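Local coordinates for protein NADH-dependent FAD reductase (Streptomyces globisporus, PDB 4HX6) that uses NADH to reduce FAD, supplying freely diffusing FADH2 to the halogenase and the monooxygenase of C-1027 enediyne antibiotic biosynthesis, at residues E43-T48 and H103-D108. The protein carries 1 engineered substitution. Sequence-based numbering, arbitrary orientation.
Engineered in segment 103-108: His-103 (natural residue Arg). With SO4 (sulfate ion), chain I.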
# COMPACT_ATOMS: atom_id res chain seq x y z
N GLU A 43 -16.74 23.42 -2.51
CA GLU A 43 -16.16 23.24 -1.18
C GLU A 43 -15.11 22.14 -1.24
O GLU A 43 -15.43 20.96 -1.13
CB GLU A 43 -17.25 22.90 -0.15
CG GLU A 43 -16.75 22.83 1.29
CD GLU A 43 -17.79 22.24 2.25
OE1 GLU A 43 -18.27 21.12 1.96
OE2 GLU A 43 -18.13 22.88 3.28
N PRO A 44 -13.86 22.52 -1.46
CA PRO A 44 -12.81 21.50 -1.55
C PRO A 44 -12.70 20.66 -0.27
O PRO A 44 -13.06 21.12 0.81
CB PRO A 44 -11.54 22.32 -1.78
CG PRO A 44 -12.03 23.58 -2.43
CD PRO A 44 -13.35 23.87 -1.76
N ARG A 45 -12.23 19.43 -0.40
CA ARG A 45 -12.13 18.53 0.75
C ARG A 45 -10.82 17.78 0.67
O ARG A 45 -10.27 17.62 -0.42
CB ARG A 45 -13.29 17.52 0.74
CG ARG A 45 -14.66 18.15 1.02
CD ARG A 45 -14.74 18.67 2.46
NE ARG A 45 -14.52 17.61 3.44
CZ ARG A 45 -14.48 17.81 4.75
NH1 ARG A 45 -14.65 19.05 5.23
NH2 ARG A 45 -14.27 16.80 5.59
N GLY A 46 -10.32 17.33 1.81
CA GLY A 46 -9.12 16.53 1.85
C GLY A 46 -9.35 15.37 2.80
O GLY A 46 -10.20 15.44 3.68
N MSE A 47 -8.60 14.29 2.62
CA MSE A 47 -8.69 13.16 3.53
C MSE A 47 -7.31 12.54 3.62
O MSE A 47 -6.69 12.22 2.60
CB MSE A 47 -9.68 12.12 2.98
CG MSE A 47 -10.00 11.02 3.96
SE MSE A 47 -10.90 9.58 2.93
CE MSE A 47 -9.67 9.42 1.48
N THR A 48 -6.82 12.39 4.84
CA THR A 48 -5.57 11.69 5.03
C THR A 48 -5.80 10.24 4.66
O THR A 48 -6.77 9.64 5.11
CB THR A 48 -5.11 11.81 6.48
OG1 THR A 48 -4.99 13.21 6.80
CG2 THR A 48 -3.77 11.12 6.68
N HIS A 103 -12.60 17.37 10.61
CA HIS A 103 -13.17 18.65 10.21
C HIS A 103 -14.27 18.48 9.16
O HIS A 103 -14.00 18.46 7.98
CB HIS A 103 -12.10 19.63 9.75
CG HIS A 103 -11.22 20.11 10.86
ND1 HIS A 103 -10.00 19.54 11.15
CD2 HIS A 103 -11.42 21.06 11.80
CE1 HIS A 103 -9.48 20.13 12.21
NE2 HIS A 103 -10.32 21.06 12.62
N PRO A 104 -15.52 18.34 9.62
CA PRO A 104 -16.59 18.00 8.69
C PRO A 104 -16.93 19.16 7.75
O PRO A 104 -16.52 20.30 7.97
CB PRO A 104 -17.77 17.69 9.61
CG PRO A 104 -17.51 18.49 10.83
CD PRO A 104 -16.01 18.47 11.01
N PRO A 105 -17.71 18.86 6.70
CA PRO A 105 -18.17 19.87 5.75
C PRO A 105 -19.07 20.92 6.40
O PRO A 105 -19.63 20.70 7.48
CB PRO A 105 -18.99 19.05 4.74
CG PRO A 105 -18.67 17.64 5.00
CD PRO A 105 -18.23 17.52 6.40
N GLY A 106 -19.23 22.04 5.71
CA GLY A 106 -20.07 23.11 6.21
C GLY A 106 -19.25 24.38 6.33
O GLY A 106 -19.78 25.49 6.23
N VAL A 107 -17.95 24.21 6.57
CA VAL A 107 -17.01 25.33 6.63
C VAL A 107 -15.72 24.94 5.90
O VAL A 107 -15.48 23.76 5.66
CB VAL A 107 -16.65 25.71 8.07
CG1 VAL A 107 -17.87 26.23 8.81
CG2 VAL A 107 -16.02 24.51 8.79
N ASP A 108 -14.90 25.94 5.60
CA ASP A 108 -13.67 25.76 4.85
C ASP A 108 -12.75 24.82 5.61
O ASP A 108 -12.48 25.01 6.78
CB ASP A 108 -13.01 27.12 4.61
CG ASP A 108 -11.69 27.02 3.85
OD1 ASP A 108 -11.42 25.98 3.21
OD2 ASP A 108 -10.92 28.01 3.88
S SO4 I . -13.97 12.46 5.53
O1 SO4 I . -13.89 12.49 4.07
O2 SO4 I . -13.76 13.82 6.03
O3 SO4 I . -15.27 11.96 5.97
O4 SO4 I . -12.92 11.57 6.06
O HOH W 1 -13.46 23.32 2.24
O HOH W 2 -15.24 21.76 4.05
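The guanidinium of Arg-45 carries Pro-105 CD over one face, 3.8 Å above its plane and offset toward the rim, while its edge meets the carbonyl of His-103 (an engineered residue), a sulfate and a water. Arg-45 NH1 and NH2 both donate end-on to His-103 O, each at 2.9 Å, in a fork of bent bonds, since two donors share one acceptor. Arg-45 NH2 also hydrogen-bonds sulfate O2 at 3.1 Å, and a water accepts from Arg-45 NH1 and in turn donates to Val-107 O. Bends at chi2 and chi3 fold the arginine toward the loop, where its several N-H groups serve all these acceptors together; the nonpolar ring of Pro-105 suits the guanidinium face. Farther along, Glu-43, with CG anti to N (chi1 -174°) and an extended chain, accepts from Gly-106 N at OE2 (2.8 Å), on the syn side, while OE1 rests on Pro-105 CB and salt-bridges Arg-75, so each carboxylate oxygen has its own partner. Gly-106 has a positive phi (122°), which would bring a beta carbon too close to Pro-105 O. The sulfate, probably from the crystallisation liquor and also bound by FAD-binding His-101, is consistent with an anion-binding spot near the FAD site. Strand 45-49, outermost within this chain in the main antiparallel sheet of the flavin reductase-like domain, is thus tied to the loop between helix 92-97 and strand 115-117, with helix 71-78 packing against Arg-45 and Pro-105.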